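Local atomic coordinates of designed Anbu Protein (Synthetic construct, PDB entry 5LOY), a protein that probably serves as an ancestral proteasome beta subunit of the N-terminal nucleophile hydrolase clan, linked to protein degradation and building a helical assembly. Residues A[207-210]-A[211-215]; A[162-166]-A[167-171]. All blocks are in the same frame, centred on the assembly; numbering follows the deposited sequence.

Contact 1 (A[207-210]-A[211-215]); sequences RRID and EDDPY
R207 and D213 form a salt bridge across the tight connection between strand 205-209 and helix 214-232, a type I beta turn from D210 to D213 that runs straight into a helix N-cap. The arginine grips the carboxylate end-on, NH1 to OD1 and NH2 to OD2, each at 3.0 Å and nearly straight. Both oxygens lie close to the guanidinium plane, yet the two flat groups are twisted 48° apart: NH2 meets OD2 on its syn side, while NH1 reaches OD1 from above the carboxylate. A chain extended from CG to NE carries R207 that far, and I209 CG1 packs over the centre of one guanidinium face, 3.8 Å from its plane. D213 suits its place because its short carboxylate, with CG anti to the backbone N (chi1 -172°), can serve the arginine and also cap the helix, OD2 accepting from F216 N. Its positive partner is likely to keep that acid charged. Y215 CB lies beside R207 NH2, and the tyrosine OH bonds to P235 O of the second subunit. The turn is closed by D213 N donating to D210 O at 3.0 Å, and D210 OD1 accepts from D212 N at 3.0 Å, from above its carboxylate plane.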
loop_
_atom_site.group_PDB
_atom_site.type_symbol
_atom_site.label_atom_id
_atom_site.label_comp_id
_atom_site.label_asym_id
_atom_site.label_seq_id
_atom_site.Cartn_x
_atom_site.Cartn_y
_atom_site.Cartn_z
ATOM N N ARG A 207 -22.648 -12.633 -3.433
ATOM C CA ARG A 207 -22.036 -13.926 -3.685
ATOM C C ARG A 207 -20.624 -14.090 -3.155
ATOM O O ARG A 207 -19.990 -13.143 -2.703
ATOM C CB ARG A 207 -22.085 -14.284 -5.174
ATOM C CG ARG A 207 -21.150 -13.502 -6.069
ATOM C CD ARG A 207 -21.447 -13.856 -7.529
ATOM N NE ARG A 207 -20.408 -13.358 -8.435
ATOM C CZ ARG A 207 -19.383 -14.074 -8.915
ATOM N NH1 ARG A 207 -19.219 -15.349 -8.588
ATOM N NH2 ARG A 207 -18.512 -13.491 -9.726
ATOM N N ARG A 208 -20.190 -15.343 -3.207
ATOM C CA ARG A 208 -18.876 -15.782 -2.831
ATOM C C ARG A 208 -18.053 -16.047 -4.117
ATOM O O ARG A 208 -18.514 -16.688 -5.051
ATOM C CB ARG A 208 -19.032 -17.033 -1.958
ATOM C CG ARG A 208 -17.743 -17.755 -1.580
ATOM C CD ARG A 208 -17.844 -18.509 -0.241
ATOM N NE ARG A 208 -17.454 -17.661 0.894
ATOM C CZ ARG A 208 -17.015 -18.115 2.066
ATOM N NH1 ARG A 208 -16.939 -19.416 2.282
ATOM N NH2 ARG A 208 -16.664 -17.261 3.033
ATOM N N ILE A 209 -16.847 -15.498 -4.159
ATOM C CA ILE A 209 -15.951 -15.619 -5.296
ATOM C C ILE A 209 -14.751 -16.468 -4.895
ATOM O O ILE A 209 -13.937 -16.038 -4.082
ATOM C CB ILE A 209 -15.468 -14.223 -5.707
ATOM C CG1 ILE A 209 -16.635 -13.420 -6.276
ATOM C CG2 ILE A 209 -14.372 -14.302 -6.762
ATOM C CD1 ILE A 209 -16.335 -11.944 -6.455
ATOM N N ASP A 210 -14.629 -17.656 -5.463
ATOM C CA ASP A 210 -13.514 -18.554 -5.135
ATOM C C ASP A 210 -12.446 -18.615 -6.232
ATOM O O ASP A 210 -12.565 -17.974 -7.273
ATOM C CB ASP A 210 -14.026 -19.957 -4.760
ATOM C CG ASP A 210 -14.668 -20.705 -5.929
ATOM O OD1 ASP A 210 -14.408 -20.363 -7.106
ATOM O OD2 ASP A 210 -15.435 -21.670 -5.665
ATOM N N GLU A 211 -11.392 -19.385 -5.998
ATOM C CA GLU A 211 -10.266 -19.471 -6.952
ATOM C C GLU A 211 -10.653 -19.924 -8.370
ATOM O O GLU A 211 -9.936 -19.665 -9.306
ATOM C CB GLU A 211 -9.147 -20.382 -6.403
ATOM C CG GLU A 211 -9.396 -21.883 -6.498
ATOM C CD GLU A 211 -8.333 -22.717 -5.759
ATOM O OE1 GLU A 211 -7.334 -22.137 -5.275
ATOM O OE2 GLU A 211 -8.480 -23.965 -5.678
ATOM N N ASP A 212 -11.783 -20.601 -8.518
ATOM C CA ASP A 212 -12.249 -21.070 -9.824
ATOM C C ASP A 212 -13.225 -20.127 -10.524
ATOM O O ASP A 212 -13.639 -20.409 -11.639
ATOM C CB ASP A 212 -12.941 -22.423 -9.662
ATOM C CG ASP A 212 -11.986 -23.527 -9.207
ATOM O OD1 ASP A 212 -10.805 -23.527 -9.646
ATOM O OD2 ASP A 212 -12.423 -24.391 -8.416
ATOM N N ASP A 213 -13.580 -19.000 -9.904
ATOM C CA ASP A 213 -14.617 -18.147 -10.464
ATOM C C ASP A 213 -14.246 -17.624 -11.851
ATOM O O ASP A 213 -13.269 -16.898 -11.984
ATOM C CB ASP A 213 -14.909 -16.960 -9.561
ATOM C CG ASP A 213 -16.113 -16.179 -10.030
ATOM O OD1 ASP A 213 -17.180 -16.797 -10.180
ATOM O OD2 ASP A 213 -15.998 -14.954 -10.265
ATOM N N PRO A 214 -15.035 -17.971 -12.884
ATOM C CA PRO A 214 -14.700 -17.528 -14.244
ATOM C C PRO A 214 -14.625 -16.020 -14.389
ATOM O O PRO A 214 -13.702 -15.528 -15.001
ATOM C CB PRO A 214 -15.840 -18.094 -15.093
ATOM C CG PRO A 214 -16.284 -19.311 -14.348
ATOM C CD PRO A 214 -16.163 -18.925 -12.889
ATOM N N TYR A 215 -15.569 -15.286 -13.821
ATOM C CA TYR A 215 -15.560 -13.846 -13.990
ATOM C C TYR A 215 -14.293 -13.225 -13.384
ATOM O O TYR A 215 -13.616 -12.410 -14.050
ATOM C CB TYR A 215 -16.794 -13.179 -13.397
ATOM C CG TYR A 215 -16.707 -11.663 -13.453
ATOM C CD1 TYR A 215 -16.807 -10.980 -14.656
ATOM C CD2 TYR A 215 -16.501 -10.923 -12.312
ATOM C CE1 TYR A 215 -16.717 -9.606 -14.706
ATOM C CE2 TYR A 215 -16.423 -9.546 -12.343
ATOM C CZ TYR A 215 -16.527 -8.887 -13.535
ATOM O OH TYR A 215 -16.422 -7.499 -13.533
HETATM O O HOH W 1 -11.463 -16.581 -9.779
#

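Contact 2 (A[162-166]-A[167-171])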
loop_
_atom_site.group_PDB
_atom_site.type_symbol
_atom_site.label_atom_id
_atom_site.label_comp_id
_atom_site.label_asym_id
_atom_site.label_seq_id
_atom_site.Cartn_x
_atom_site.Cartn_y
_atom_site.Cartn_z
ATOM N N PRO A 162 -18.903 9.866 -5.861
ATOM C CA PRO A 162 -20.327 9.656 -5.598
ATOM C C PRO A 162 -21.111 9.297 -6.858
ATOM O O PRO A 162 -22.143 8.643 -6.783
ATOM C CB PRO A 162 -20.783 11.022 -5.094
ATOM C CG PRO A 162 -19.554 11.674 -4.542
ATOM C CD PRO A 162 -18.391 11.133 -5.296
ATOM N N ASP A 163 -20.632 9.745 -8.013
ATOM C CA ASP A 163 -21.337 9.503 -9.264
ATOM C C ASP A 163 -21.035 8.132 -9.895
ATOM O O ASP A 163 -21.664 7.741 -10.844
ATOM C CB ASP A 163 -21.001 10.621 -10.255
ATOM C CG ASP A 163 -22.152 10.921 -11.200
ATOM O OD1 ASP A 163 -23.322 10.983 -10.745
ATOM O OD2 ASP A 163 -21.893 11.100 -12.410
ATOM N N THR A 164 -20.067 7.404 -9.363
ATOM C CA THR A 164 -19.684 6.115 -9.922
ATOM C C THR A 164 -20.843 5.123 -9.858
ATOM O O THR A 164 -21.595 5.108 -8.883
ATOM C CB THR A 164 -18.479 5.537 -9.164
ATOM O OG1 THR A 164 -17.374 6.454 -9.240
ATOM C CG2 THR A 164 -18.061 4.198 -9.739
ATOM N N SER A 165 -20.983 4.293 -10.884
ATOM C CA SER A 165 -22.097 3.313 -10.939
ATOM C C SER A 165 -21.798 2.120 -10.039
ATOM O O SER A 165 -20.640 1.871 -9.713
ATOM C CB SER A 165 -22.322 2.813 -12.363
ATOM O OG SER A 165 -21.254 1.951 -12.757
ATOM N N LEU A 166 -22.831 1.392 -9.632
ATOM C CA LEU A 166 -22.628 0.204 -8.798
ATOM C C LEU A 166 -21.743 -0.810 -9.489
ATOM O O LEU A 166 -20.866 -1.388 -8.854
ATOM C CB LEU A 166 -23.953 -0.456 -8.449
ATOM C CG LEU A 166 -24.863 0.331 -7.505
ATOM C CD1 LEU A 166 -26.161 -0.418 -7.323
ATOM C CD2 LEU A 166 -24.184 0.572 -6.156
ATOM N N GLU A 167 -21.946 -0.993 -10.793
ATOM C CA GLU A 167 -21.134 -1.927 -11.567
ATOM C C GLU A 167 -19.640 -1.551 -11.495
ATOM O O GLU A 167 -18.801 -2.391 -11.171
ATOM C CB GLU A 167 -21.579 -1.993 -13.040
ATOM C CG GLU A 167 -23.066 -2.282 -13.261
ATOM C CD GLU A 167 -23.931 -1.006 -13.325
ATOM O OE1 GLU A 167 -24.018 -0.388 -14.419
ATOM O OE2 GLU A 167 -24.514 -0.605 -12.284
ATOM N N ASP A 168 -19.317 -0.292 -11.761
ATOM C CA ASP A 168 -17.915 0.127 -11.732
ATOM C C ASP A 168 -17.302 0.056 -10.344
ATOM O O ASP A 168 -16.124 -0.261 -10.206
ATOM C CB ASP A 168 -17.735 1.549 -12.299
ATOM C CG ASP A 168 -17.876 1.606 -13.808
ATOM O OD1 ASP A 168 -17.821 0.537 -14.462
ATOM O OD2 ASP A 168 -18.048 2.722 -14.347
ATOM N N ALA A 169 -18.075 0.385 -9.315
ATOM C CA ALA A 169 -17.555 0.334 -7.940
ATOM C C ALA A 169 -17.228 -1.090 -7.546
ATOM O O ALA A 169 -16.206 -1.320 -6.885
ATOM C CB ALA A 169 -18.543 0.927 -6.961
ATOM N N ALA A 170 -18.054 -2.042 -7.975
ATOM C CA ALA A 170 -17.736 -3.451 -7.749
ATOM C C ALA A 170 -16.477 -3.896 -8.502
ATOM O O ALA A 170 -15.605 -4.580 -7.916
ATOM C CB ALA A 170 -18.901 -4.332 -8.095
ATOM N N LYS A 171 -16.350 -3.510 -9.775
ATOM C CA LYS A 171 -15.089 -3.774 -10.513
ATOM C C LYS A 171 -13.886 -3.221 -9.777
ATOM O O LYS A 171 -12.860 -3.876 -9.637
ATOM C CB LYS A 171 -15.091 -3.100 -11.858
ATOM C CG LYS A 171 -15.482 -3.936 -13.033
ATOM C CD LYS A 171 -14.987 -3.224 -14.280
ATOM C CE LYS A 171 -16.074 -2.458 -14.996
ATOM N NZ LYS A 171 -15.488 -1.668 -16.125
HETATM O O HOH W 2 -19.355 4.812 -13.404
HETATM O O HOH W 3 -21.205 1.261 -15.098
#
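T164 rests its methyl on the first turn of helix 166-183: CG2 meets D168 CB at 3.7 Å and the backbone N of A169 at 3.8 Å. Chi1 of -59° sets OG1 beside the threonine's backbone N and thereby turns the methyl onto the helix, while OG1 accepts from T161 N in the preceding loop. This is the close-packed side. There L166 is buried against L8, V13 and V195, and A169, small enough to sit next to the sheet, touches L8 and V13. The helix thus lies over the sheet containing strands 2-8, 11-21 and 191-197, consistent with the layered alpha-beta-beta-alpha sandwich of Ntn hydrolases. S165 is the N-cap of that helix. Its OG, swung between backbone N and carbonyl carbon (chi1 72°), accepts from D168 N at 3.1 Å and 168°, and S165 O takes up A169 N at 3.0 Å. In place of the direct return bond of a capping box, a water links the two: S165 N donates to it at 3.0 Å, and it donates to D168 OD2 at 2.6 Å. With an alanine here the OG acceptor is gone, and the amide of D168 would probably be left without its mate and the first turn prone to fray. On the looser, exposed side E167 bends back, bringing its carboxylate alongside S165 and L166 without a direct bond to either. Another edge runs into the subunit interface, where D168 OD1 makes a long ion pair, 3.6 Å, with K171 NZ, which also donates to F231 O and L234 O of the second subunit.

In the fold
Both contacts are helix starts sealed by a short polar side chain, and contact 2 comes first along the chain, with strand 191-197 between them and contact 1 opening at the end of strand 205-209. Their centres lie about 20 Å apart, but the start of helix 214-232 touches helix 166-183: Y215 OH of contact 1 packs on K171 CG of contact 2 at 3.7 Å, and I209 and Y215 both touch L174 farther along. They also share a neighbour, since the C-terminal part of the second subunit touches R207 and Y215 as well as E167, D168 and K171. In Ntn hydrolases the nucleophile is the first residue of the mature chain, and by analogy it would lie in neither contact.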